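Local structure of fructosyl amine: oxygen oxidoreductase (Aspergillus fumigatus, 3DJE) at residues 122-125 with 129-132; 159-164 with 269-274; 249-254 with 322-327; 255-258 with 264-267; 266-269 with 274-277. The protein oxidises fructosyl amino acids (Amadori products) with a bound FAD and molecular oxygen, thereby removing the sugar from glycated amines. One frame throughout, in Å; residues are numbered along the deposited sequence.

How the contacts relate
Contacts 3, 4 and 5 are buried and lie close together, with centres 8 to 11 Å apart. Contact 4 pairs strands 256-259 and 263-265, and contact 5 ties the chain after 263-265 to strand 274-289 of the same sheet; they share F266 and E267, and E267 also ties both to contact 3 by accepting from N253 N. Their chemistry differs: stacked phenylalanines at the bound FSA in contact 4, backbone and water bonds in contact 5, a tyrosine-glutamine bond in contact 3. Contact 2, a surface salt bridge, shares D269 and E274 with contact 5 and reaches contact 3 through E270 and K252. Contact 1, partly buried at the periphery, touches none of the others.

Contact 1 of 5, residues 122-125 with 129-132; sequences VELT and QFRK
The F130 ring has L124 over one face, and the Q129 amide lies alongside the backbone of 123-125 with its oxygen and nitrogen on successive peptides. L124 CD2 stands 4.0 Å from the centroid of the F130 ring, 15° off the normal, as a CH-pi contact. L124 CB lies over the same face, 3.7 Å from F130 CZ. The Q129 side chain sets out beside its own backbone N (chi1 -71°) and runs extended beyond CG, which carries the amide back to the strand end. There Q129 OE1 accepts from T125 N at 2.8 Å and a nearly straight 168°, the donor tilted from the carbonyl plane. Q129 NE2 gives only a weak bond to E123 O (3.4 Å). One water ties the polar side together, joining T125 OG1 at 2.8 Å and donating to E123 O, with a weak bond to Q129 OE1. Since R126 N also binds Q129 OE1, the glutamine holds the turn that leads from strand 122-124 into helix 127-131. The strand pairs antiparallel with strand 147-151, L97 of strand 96-100 touches both L124 and F130, and R131 forms a salt bridge with D142.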
# COMPACT_ATOMS: atom_id res chain seq x y z
N VAL A 122 -0.28 7.80 24.90
CA VAL A 122 0.77 8.16 25.84
C VAL A 122 1.76 9.04 25.09
O VAL A 122 2.22 8.66 24.02
CB VAL A 122 1.48 6.92 26.44
CG1 VAL A 122 2.50 7.34 27.49
CG2 VAL A 122 0.45 5.95 27.05
N GLU A 123 2.06 10.22 25.63
CA GLU A 123 3.04 11.10 25.00
C GLU A 123 4.45 10.72 25.45
O GLU A 123 4.71 10.60 26.65
CB GLU A 123 2.74 12.56 25.36
CG GLU A 123 3.64 13.57 24.68
CD GLU A 123 3.30 14.99 25.10
OE1 GLU A 123 2.15 15.43 24.85
OE2 GLU A 123 4.19 15.65 25.69
N LEU A 124 5.36 10.53 24.49
CA LEU A 124 6.74 10.16 24.78
C LEU A 124 7.68 11.27 24.33
O LEU A 124 7.63 11.69 23.17
CB LEU A 124 7.14 8.85 24.10
CG LEU A 124 6.54 7.52 24.54
CD1 LEU A 124 5.12 7.36 24.11
CD2 LEU A 124 7.36 6.37 23.97
N THR A 125 8.53 11.72 25.24
CA THR A 125 9.44 12.84 24.97
C THR A 125 10.89 12.56 25.41
O THR A 125 11.79 13.35 25.09
CB THR A 125 8.98 14.13 25.69
OG1 THR A 125 8.87 13.88 27.09
CG2 THR A 125 7.64 14.62 25.13
N GLN A 129 11.70 6.49 27.70
CA GLN A 129 10.30 6.13 27.48
C GLN A 129 10.17 5.25 26.24
O GLN A 129 9.36 4.33 26.19
CB GLN A 129 9.43 7.37 27.31
CG GLN A 129 9.20 8.17 28.58
CD GLN A 129 8.36 9.39 28.27
OE1 GLN A 129 8.81 10.30 27.58
NE2 GLN A 129 7.13 9.41 28.75
N PHE A 130 10.98 5.56 25.23
CA PHE A 130 10.99 4.79 23.99
C PHE A 130 11.57 3.41 24.23
O PHE A 130 11.04 2.41 23.74
CB PHE A 130 11.77 5.52 22.90
CG PHE A 130 11.09 6.77 22.40
CD1 PHE A 130 10.18 6.71 21.34
CD2 PHE A 130 11.33 8.00 23.00
CE1 PHE A 130 9.52 7.85 20.88
CE2 PHE A 130 10.69 9.16 22.55
CZ PHE A 130 9.77 9.08 21.48
N ARG A 131 12.64 3.35 25.01
CA ARG A 131 13.30 2.06 25.29
C ARG A 131 12.37 1.11 26.02
O ARG A 131 12.44 -0.11 25.82
CB ARG A 131 14.58 2.24 26.11
CG ARG A 131 15.66 2.97 25.37
CD ARG A 131 17.00 2.79 26.05
NE ARG A 131 17.87 3.88 25.66
CZ ARG A 131 18.09 4.98 26.38
NH1 ARG A 131 17.55 5.12 27.59
NH2 ARG A 131 18.89 5.92 25.90
N LYS A 132 11.49 1.66 26.86
CA LYS A 132 10.59 0.86 27.68
C LYS A 132 9.41 0.29 26.89
O LYS A 132 8.57 -0.43 27.45
CB LYS A 132 10.07 1.68 28.86
CG LYS A 132 11.08 1.82 30.02
CD LYS A 132 10.76 3.02 30.91
CE LYS A 132 11.82 3.24 32.01
NZ LYS A 132 11.50 2.55 33.29
O HOH W 1 6.58 12.69 28.11

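Contact 2 of 5, residues 159-164 with 269-274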
# COMPACT_ATOMS: atom_id res chain seq x y z
N HIS A 159 -0.52 -9.42 8.71
CA HIS A 159 0.28 -10.22 7.79
C HIS A 159 -0.26 -10.07 6.39
O HIS A 159 -1.19 -10.79 5.99
CB HIS A 159 0.39 -11.68 8.21
CG HIS A 159 1.52 -12.38 7.53
ND1 HIS A 159 1.62 -12.47 6.16
CD2 HIS A 159 2.64 -12.96 8.03
CE1 HIS A 159 2.73 -13.10 5.84
NE2 HIS A 159 3.38 -13.40 6.96
N ALA A 160 0.30 -9.12 5.66
CA ALA A 160 -0.30 -8.68 4.39
C ALA A 160 -0.38 -9.79 3.34
O ALA A 160 -1.46 -10.04 2.76
CB ALA A 160 0.44 -7.43 3.83
N ARG A 161 0.75 -10.45 3.12
CA ARG A 161 0.79 -11.53 2.13
C ARG A 161 -0.22 -12.63 2.46
O ARG A 161 -0.99 -13.06 1.59
CB ARG A 161 2.19 -12.09 2.02
CG ARG A 161 2.28 -13.23 1.01
CD ARG A 161 3.51 -14.08 1.28
NE ARG A 161 3.26 -14.94 2.44
CZ ARG A 161 4.17 -15.57 3.17
NH1 ARG A 161 5.48 -15.47 2.91
NH2 ARG A 161 3.78 -16.31 4.18
N ASN A 162 -0.23 -13.09 3.71
CA ASN A 162 -1.17 -14.16 4.08
C ASN A 162 -2.64 -13.73 3.96
O ASN A 162 -3.49 -14.54 3.57
CB ASN A 162 -0.84 -14.70 5.48
CG ASN A 162 0.46 -15.50 5.50
OD1 ASN A 162 0.99 -15.90 4.45
ND2 ASN A 162 0.97 -15.76 6.70
N ALA A 163 -2.93 -12.46 4.27
CA ALA A 163 -4.31 -11.95 4.13
C ALA A 163 -4.72 -11.86 2.65
O ALA A 163 -5.86 -12.21 2.27
CB ALA A 163 -4.43 -10.57 4.79
N LEU A 164 -3.80 -11.39 1.82
CA LEU A 164 -4.03 -11.28 0.37
C LEU A 164 -4.33 -12.66 -0.23
O LEU A 164 -5.29 -12.83 -0.98
CB LEU A 164 -2.80 -10.64 -0.30
CG LEU A 164 -2.83 -10.46 -1.82
CD1 LEU A 164 -3.96 -9.53 -2.23
CD2 LEU A 164 -1.47 -9.88 -2.25
N ASP A 269 8.86 -11.71 11.83
CA ASP A 269 7.85 -12.65 11.30
C ASP A 269 8.09 -14.04 11.88
O ASP A 269 9.17 -14.35 12.40
CB ASP A 269 7.77 -12.63 9.75
CG ASP A 269 8.80 -13.53 9.04
OD1 ASP A 269 9.86 -13.87 9.59
OD2 ASP A 269 8.53 -13.86 7.86
N GLU A 270 7.05 -14.88 11.85
CA GLU A 270 7.18 -16.21 12.42
C GLU A 270 8.00 -17.14 11.55
O GLU A 270 8.84 -17.89 12.06
CB GLU A 270 5.80 -16.83 12.68
CG GLU A 270 5.05 -16.22 13.85
CD GLU A 270 5.75 -16.44 15.20
OE1 GLU A 270 6.47 -17.45 15.37
OE2 GLU A 270 5.58 -15.59 16.10
N GLU A 271 7.77 -17.07 10.24
CA GLU A 271 8.37 -18.01 9.28
C GLU A 271 9.88 -18.02 9.41
O GLU A 271 10.48 -19.09 9.57
CB GLU A 271 7.98 -17.67 7.85
CG GLU A 271 6.69 -18.30 7.37
CD GLU A 271 6.27 -17.79 5.99
OE1 GLU A 271 7.04 -17.04 5.34
OE2 GLU A 271 5.14 -18.12 5.56
N ARG A 272 10.49 -16.84 9.34
CA ARG A 272 11.95 -16.73 9.23
C ARG A 272 12.62 -15.90 10.32
O ARG A 272 13.84 -15.73 10.30
CB ARG A 272 12.35 -16.18 7.86
CG ARG A 272 11.95 -17.04 6.67
CD ARG A 272 12.41 -16.38 5.38
NE ARG A 272 12.13 -17.20 4.20
CZ ARG A 272 11.03 -17.11 3.45
NH1 ARG A 272 10.07 -16.23 3.73
NH2 ARG A 272 10.90 -17.92 2.40
N GLY A 273 11.82 -15.41 11.26
CA GLY A 273 12.32 -14.53 12.32
C GLY A 273 12.88 -13.23 11.75
O GLY A 273 13.81 -12.65 12.32
N GLU A 274 12.32 -12.78 10.63
CA GLU A 274 12.81 -11.59 9.95
C GLU A 274 12.09 -10.33 10.37
O GLU A 274 10.86 -10.30 10.38
CB GLU A 274 12.72 -11.76 8.43
CG GLU A 274 13.76 -12.76 7.91
CD GLU A 274 13.65 -13.06 6.44
OE1 GLU A 274 12.59 -12.82 5.80
OE2 GLU A 274 14.66 -13.58 5.89
O HOH W 2 6.03 -14.45 6.83
O HOH W 3 3.09 -17.83 7.12
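R161 and E271 reach toward each other in an end-on, two-pronged salt bridge. R161 NH2 donates to E271 OE2 at 2.7 Å, and R161 NH1 gives a longer bond of 3.3 Å to E271 OE1. Both oxygens lie near the guanidinium plane, but the carboxylate is turned 29° against it: OE1 uses its syn lone pair, whereas OE2 is met on the syn side from out of its own plane. A fully extended first torsion (chi1 179°) and a bend at chi3 (76°) swing the guanidinium back over its own helix end. Its side edge thereby closes on N162 OD1, which accepts from R161 NH2 at 2.8 Å and from R161 NE, both from the same face of the amide. Held along two edges, the guanidinium is fixed in rotation. H159 CE1 lies over one of its faces, and N162 ND2 stands above the centre of the H159 ring. H159 is the N-cap, its ND1 accepting from N162 N at 3.1 Å. R272 NH1 is 3.5 Å from E271 OE1, which lies well out of that guanidinium's plane, so charge alone links them. Two waters reinforce the bridge, one between N162 ND2 and E271 OE2, the other joining H159 NE2 to D269 OD2, with a weak bond to E271 OE1. Within the 269-274 turn, D269 OD1 forms an Asx motif, accepting from R272 N at 3.0 Å and E274 N at 2.9 Å from opposite faces. The contact fastens the start of helix 160-173, whose A160 packs on the FAD-binding F367, to the turn connecting strands 263-265 and 274-289.

Contact 3 of 5, residues 249-254 with 322-327; sequences ALYKNI and PQLADR
A type II beta turn from Y251 to I254 faces a loop whose L324 begins a type I turn to R327, and Y251 spans the gap to Q323 and L324, the CA atoms of Y251 and L324 being 11.9 Å apart. The arrangement joins the end of helix 248-251 to the loop between helix 307-320 and strand 331-339, beside the mixed sheet. Q323 NE2 comes in at the hydroxyl edge of the Y251 ring, near the ring plane. The glutamine folds back to present its amide: CG sits between its backbone N and carbonyl carbon (chi1 74°) and the chain bends again at chi2. Q323 NE2 serves a second acceptor as well, V138 O, so the amide nitrogen is shared between the tyrosine and a neighbouring loop. L324 adds the apolar side, its CD1 4.0 Å from Y251 CE1, while its CD2 rests over the centre of the R327 guanidinium, 3.5 Å above that plane. Both Y251 and L324 also touch I275 of strand 274-289, which makes this a buried three-way packing against the sheet. R327 is held in turn by a salt bridge to E247. The linking bond is almost perfectly straight: Q323 NE2 donates to Y251 OH at 2.9 Å and 176°, the oxygen lying in the amide plane.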
# COMPACT_ATOMS: atom_id res chain seq x y z
N ALA A 249 12.84 -14.72 20.53
CA ALA A 249 11.84 -14.61 21.61
C ALA A 249 11.77 -13.20 22.22
O ALA A 249 10.69 -12.69 22.52
CB ALA A 249 12.11 -15.64 22.70
N LEU A 250 12.94 -12.59 22.40
CA LEU A 250 13.06 -11.27 22.99
C LEU A 250 12.28 -10.19 22.22
O LEU A 250 11.72 -9.25 22.81
CB LEU A 250 14.54 -10.90 23.08
CG LEU A 250 14.93 -9.75 24.00
CD1 LEU A 250 14.66 -10.09 25.46
CD2 LEU A 250 16.40 -9.37 23.79
N TYR A 251 12.23 -10.34 20.90
CA TYR A 251 11.67 -9.31 20.03
C TYR A 251 10.19 -9.53 19.75
O TYR A 251 9.54 -8.70 19.09
CB TYR A 251 12.44 -9.27 18.71
CG TYR A 251 13.87 -8.78 18.81
CD1 TYR A 251 14.20 -7.48 18.43
CD2 TYR A 251 14.90 -9.61 19.25
CE1 TYR A 251 15.51 -7.02 18.51
CE2 TYR A 251 16.22 -9.15 19.34
CZ TYR A 251 16.51 -7.86 18.96
OH TYR A 251 17.81 -7.39 19.03
N LYS A 252 9.65 -10.65 20.25
CA LYS A 252 8.24 -11.01 19.98
C LYS A 252 7.24 -10.03 20.61
O LYS A 252 7.43 -9.57 21.74
CB LYS A 252 7.94 -12.44 20.45
CG LYS A 252 6.57 -12.98 20.00
CD LYS A 252 6.34 -14.43 20.46
CE LYS A 252 4.93 -14.92 20.10
NZ LYS A 252 4.77 -15.18 18.65
N ASN A 253 6.19 -9.70 19.86
CA ASN A 253 5.05 -8.91 20.35
C ASN A 253 5.31 -7.42 20.58
O ASN A 253 4.43 -6.72 21.09
CB ASN A 253 4.43 -9.54 21.61
CG ASN A 253 4.01 -10.99 21.41
OD1 ASN A 253 3.27 -11.32 20.48
ND2 ASN A 253 4.46 -11.87 22.30
N ILE A 254 6.48 -6.92 20.19
CA ILE A 254 6.78 -5.50 20.34
C ILE A 254 5.81 -4.68 19.48
O ILE A 254 5.33 -5.17 18.45
CB ILE A 254 8.26 -5.13 20.00
CG1 ILE A 254 8.61 -5.50 18.56
CG2 ILE A 254 9.23 -5.75 21.03
CD1 ILE A 254 9.93 -4.90 18.06
N PRO A 322 20.56 -0.37 17.78
CA PRO A 322 21.93 -0.25 17.24
C PRO A 322 22.67 -1.59 17.20
O PRO A 322 23.59 -1.76 16.38
CB PRO A 322 22.61 0.74 18.20
CG PRO A 322 21.78 0.73 19.43
CD PRO A 322 20.37 0.44 19.00
N GLN A 323 22.25 -2.54 18.04
CA GLN A 323 22.83 -3.90 18.03
C GLN A 323 22.60 -4.64 16.69
O GLN A 323 23.31 -5.60 16.35
CB GLN A 323 22.33 -4.72 19.22
CG GLN A 323 20.86 -5.22 19.14
CD GLN A 323 19.81 -4.18 19.52
OE1 GLN A 323 20.12 -3.01 19.76
NE2 GLN A 323 18.55 -4.61 19.56
N LEU A 324 21.62 -4.17 15.92
CA LEU A 324 21.27 -4.77 14.63
C LEU A 324 21.76 -3.97 13.43
O LEU A 324 21.61 -4.41 12.30
CB LEU A 324 19.74 -4.97 14.53
CG LEU A 324 19.08 -5.89 15.57
CD1 LEU A 324 17.59 -6.08 15.24
CD2 LEU A 324 19.80 -7.24 15.62
N ALA A 325 22.36 -2.80 13.68
CA ALA A 325 22.58 -1.81 12.62
C ALA A 325 23.57 -2.25 11.54
O ALA A 325 23.55 -1.71 10.43
CB ALA A 325 22.97 -0.46 13.21
N ASP A 326 24.42 -3.22 11.87
CA ASP A 326 25.44 -3.69 10.94
C ASP A 326 25.16 -5.09 10.40
O ASP A 326 25.95 -5.64 9.63
CB ASP A 326 26.82 -3.66 11.61
CG ASP A 326 27.31 -2.24 11.89
OD1 ASP A 326 27.06 -1.33 11.05
OD2 ASP A 326 27.93 -2.02 12.95
N ARG A 327 24.02 -5.66 10.79
CA ARG A 327 23.60 -6.97 10.29
C ARG A 327 23.36 -6.97 8.78
O ARG A 327 22.77 -6.02 8.25
CB ARG A 327 22.33 -7.45 11.01
CG ARG A 327 22.45 -7.60 12.51
CD ARG A 327 23.19 -8.86 12.92
NE ARG A 327 23.10 -9.04 14.37
CZ ARG A 327 22.19 -9.78 14.99
NH1 ARG A 327 21.28 -10.46 14.31
NH2 ARG A 327 22.21 -9.86 16.31

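Contact 4 of 5, residues 255-258 with 264-267. With FSA (1-S-(carboxymethyl)-1-thio-beta-D-fructopyranose), chain D.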
# COMPACT_ATOMS: atom_id res chain seq x y z
N PRO A 255 5.51 -3.45 19.90
CA PRO A 255 4.64 -2.62 19.07
C PRO A 255 5.34 -2.20 17.79
O PRO A 255 6.56 -2.28 17.70
CB PRO A 255 4.36 -1.40 19.95
CG PRO A 255 5.52 -1.32 20.88
CD PRO A 255 5.92 -2.76 21.14
N VAL A 256 4.56 -1.76 16.80
CA VAL A 256 5.15 -1.15 15.60
C VAL A 256 5.80 0.15 16.04
O VAL A 256 5.18 0.95 16.74
CB VAL A 256 4.07 -0.85 14.56
CG1 VAL A 256 4.69 -0.19 13.33
CG2 VAL A 256 3.35 -2.15 14.18
N ILE A 257 7.05 0.35 15.63
CA ILE A 257 7.82 1.56 15.96
C ILE A 257 7.94 2.39 14.68
O ILE A 257 8.52 1.93 13.71
CB ILE A 257 9.22 1.20 16.50
CG1 ILE A 257 9.11 0.31 17.75
CG2 ILE A 257 10.06 2.46 16.74
CD1 ILE A 257 8.41 0.97 18.93
N PHE A 258 7.39 3.61 14.69
CA PHE A 258 7.24 4.39 13.47
C PHE A 258 7.62 5.85 13.73
O PHE A 258 7.08 6.47 14.63
CB PHE A 258 5.79 4.27 13.01
CG PHE A 258 5.53 4.55 11.54
CD1 PHE A 258 4.89 3.58 10.76
CD2 PHE A 258 5.85 5.77 10.95
CE1 PHE A 258 4.59 3.82 9.40
CE2 PHE A 258 5.57 6.01 9.58
CZ PHE A 258 4.94 5.02 8.81
N PHE A 264 10.40 2.89 9.98
CA PHE A 264 9.63 2.04 10.86
C PHE A 264 10.02 0.58 10.75
O PHE A 264 10.67 0.16 9.78
CB PHE A 264 8.12 2.22 10.62
CG PHE A 264 7.68 1.93 9.21
CD1 PHE A 264 7.26 0.64 8.84
CD2 PHE A 264 7.64 2.95 8.26
CE1 PHE A 264 6.81 0.39 7.53
CE2 PHE A 264 7.20 2.71 6.95
CZ PHE A 264 6.79 1.42 6.58
N PHE A 265 9.62 -0.18 11.76
CA PHE A 265 9.84 -1.61 11.76
C PHE A 265 8.82 -2.33 12.64
O PHE A 265 8.08 -1.69 13.40
CB PHE A 265 11.28 -1.95 12.16
CG PHE A 265 11.69 -1.42 13.51
CD1 PHE A 265 11.34 -2.11 14.67
CD2 PHE A 265 12.43 -0.24 13.62
CE1 PHE A 265 11.72 -1.63 15.92
CE2 PHE A 265 12.81 0.26 14.88
CZ PHE A 265 12.45 -0.44 16.03
N PHE A 266 8.83 -3.66 12.55
CA PHE A 266 7.83 -4.53 13.17
C PHE A 266 8.51 -5.65 13.95
O PHE A 266 9.68 -5.95 13.72
CB PHE A 266 7.01 -5.21 12.08
CG PHE A 266 6.29 -4.26 11.15
CD1 PHE A 266 4.94 -3.99 11.33
CD2 PHE A 266 6.96 -3.66 10.08
CE1 PHE A 266 4.26 -3.11 10.47
CE2 PHE A 266 6.29 -2.79 9.21
CZ PHE A 266 4.93 -2.52 9.41
N GLU A 267 7.75 -6.30 14.84
CA GLU A 267 8.20 -7.56 15.42
C GLU A 267 8.57 -8.57 14.32
O GLU A 267 8.01 -8.53 13.20
CB GLU A 267 7.16 -8.14 16.37
CG GLU A 267 5.92 -8.69 15.67
CD GLU A 267 4.98 -9.34 16.65
OE1 GLU A 267 5.41 -10.30 17.33
OE2 GLU A 267 3.81 -8.91 16.74
OAB FSA D . -0.77 3.76 6.12
CAL FSA D . 0.03 3.56 7.06
OAA FSA D . -0.33 3.59 8.26
CAH FSA D . 1.50 3.31 6.78
SAK FSA D . 1.90 3.48 5.07
C1 FSA D . 3.64 3.19 5.27
C2 FSA D . 4.43 3.76 4.09
O2 FSA D . 5.72 3.14 4.02
C3 FSA D . 4.61 5.28 4.22
O3 FSA D . 5.43 5.58 5.36
C4 FSA D . 5.18 5.91 2.95
O4 FSA D . 5.15 7.34 3.06
C5 FSA D . 4.38 5.50 1.71
O5 FSA D . 3.08 6.12 1.71
C6 FSA D . 4.25 3.99 1.66
O6 FSA D . 3.67 3.51 2.88
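F258 and F264 project from the same face of a beta hairpin, their rings in an offset stack with centroids 4.3 Å apart and planes only 9° from parallel. F258 CE1 and F264 CD2 approach to 3.4 Å, each over the other's face near the rim. The two rings come from a non-hydrogen-bonded antiparallel pair, yet leave the backbone differently. F264 CG sits between N and the carbonyl carbon (chi1 58°), whereas F258 turns its ring away from its own N (chi1 -158°). With this torsion the F258 ring also covers F264 CB, in a CH-pi contact. On the other face of the hairpin, I257 and F265 form the hydrogen-bonded pair, with I257 N donating to F265 O at 3.2 Å and F265 N to I257 O at 3.1 Å. I257 CB sits over one face of the F265 ring, 4.0 Å from its centroid. Further along, V256 CG2 touches F266 CD1, and both residues pack on V54, an FAD-binding residue. The hairpin is flanked by strand 96-100 on the 256-259 side and by strand 274-289 on the other. The stacked rings turn their edges to the bound thio-fructopyranose: F264 CZ is 3.3 Å from FSA O2, and F258 CZ is 3.5 Å from FSA O3. E280, K368, G364 and R411 supply hydrogen bonds to the ligand. The phenylalanines thus form an apolar wall that probably limits where the sugar can sit, leaving its polar recognition to those other residues.

Contact 5 of 5, residues 266-269 with 274-277; sequences FEPD and EIKI
E274 O is gripped by D269 N at 2.8 Å and by a water at 3.1 Å, in the connection between 263-265 and 274-289, antiparallel neighbours in the mixed sheet. P268 CA adds a CA-H...O contact to the same oxygen. The water donates to E267 O as well and accepts from K276 N at 2.8 Å, so it stands between E267 O and K276 N in place of a direct backbone bond. Nearer strand 263-265, F266 N gives K276 O only a weak bond. A second water bridges D269 OD2 and E274 OE1, two acidic groups it may help to hold near each other; E274 also binds H240 and R433. P268 CB meets I275 CG1 at 4.0 Å, both residues leaning on Y251 of helix 248-251. K276 runs along F266: its first torsion is extended (chi1 -174°), and a bend at chi3 brings the amine to the ring. N52 O and a salt bridge to D50 hold the amine; the K276 side chain lies about 5 Å from the FAD at nearest atoms. F266 O has no polar partner; I275 CG2 presses against it at 3.3 Å, while K276 NZ stands 3.7 Å from F266 CE2.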
# COMPACT_ATOMS: atom_id res chain seq x y z
N PHE A 266 8.83 -3.66 12.55
CA PHE A 266 7.83 -4.53 13.17
C PHE A 266 8.51 -5.65 13.95
O PHE A 266 9.68 -5.95 13.72
CB PHE A 266 7.01 -5.21 12.08
CG PHE A 266 6.29 -4.26 11.15
CD1 PHE A 266 4.94 -3.99 11.33
CD2 PHE A 266 6.96 -3.66 10.08
CE1 PHE A 266 4.26 -3.11 10.47
CE2 PHE A 266 6.29 -2.79 9.21
CZ PHE A 266 4.93 -2.52 9.41
N GLU A 267 7.75 -6.30 14.84
CA GLU A 267 8.20 -7.56 15.42
C GLU A 267 8.57 -8.57 14.32
O GLU A 267 8.01 -8.53 13.20
CB GLU A 267 7.16 -8.14 16.37
CG GLU A 267 5.92 -8.69 15.67
CD GLU A 267 4.98 -9.34 16.65
OE1 GLU A 267 5.41 -10.30 17.33
OE2 GLU A 267 3.81 -8.91 16.74
N PRO A 268 9.52 -9.47 14.61
CA PRO A 268 9.94 -10.45 13.59
C PRO A 268 8.82 -11.37 13.11
O PRO A 268 7.94 -11.74 13.89
CB PRO A 268 11.03 -11.27 14.31
CG PRO A 268 10.83 -11.01 15.76
CD PRO A 268 10.30 -9.61 15.86
N ASP A 269 8.86 -11.71 11.83
CA ASP A 269 7.85 -12.65 11.30
C ASP A 269 8.09 -14.04 11.88
O ASP A 269 9.17 -14.35 12.40
CB ASP A 269 7.77 -12.63 9.75
CG ASP A 269 8.80 -13.53 9.04
OD1 ASP A 269 9.86 -13.87 9.59
OD2 ASP A 269 8.53 -13.86 7.86
N GLU A 274 12.32 -12.78 10.63
CA GLU A 274 12.81 -11.59 9.95
C GLU A 274 12.09 -10.33 10.37
O GLU A 274 10.86 -10.30 10.38
CB GLU A 274 12.72 -11.76 8.43
CG GLU A 274 13.76 -12.76 7.91
CD GLU A 274 13.65 -13.06 6.44
OE1 GLU A 274 12.59 -12.82 5.80
OE2 GLU A 274 14.66 -13.58 5.89
N ILE A 275 12.86 -9.31 10.74
CA ILE A 275 12.30 -7.97 11.02
C ILE A 275 12.29 -7.19 9.72
O ILE A 275 13.33 -7.03 9.08
CB ILE A 275 13.13 -7.19 12.08
CG1 ILE A 275 13.05 -7.90 13.44
CG2 ILE A 275 12.63 -5.73 12.21
CD1 ILE A 275 14.06 -7.36 14.51
N LYS A 276 11.11 -6.71 9.33
CA LYS A 276 10.99 -5.82 8.20
C LYS A 276 11.18 -4.36 8.63
O LYS A 276 10.53 -3.89 9.58
CB LYS A 276 9.63 -5.99 7.52
CG LYS A 276 9.51 -5.18 6.23
CD LYS A 276 8.08 -5.11 5.77
CE LYS A 276 7.66 -3.67 5.60
NZ LYS A 276 6.19 -3.62 5.64
N ILE A 277 12.04 -3.65 7.90
CA ILE A 277 12.37 -2.25 8.19
C ILE A 277 12.23 -1.41 6.92
O ILE A 277 12.69 -1.81 5.85
CB ILE A 277 13.85 -2.11 8.68
CG1 ILE A 277 14.11 -3.02 9.88
CG2 ILE A 277 14.17 -0.66 9.04
CD1 ILE A 277 15.31 -3.89 9.70
O HOH W 4 8.89 -7.97 10.59
O HOH W 5 9.99 -13.86 5.72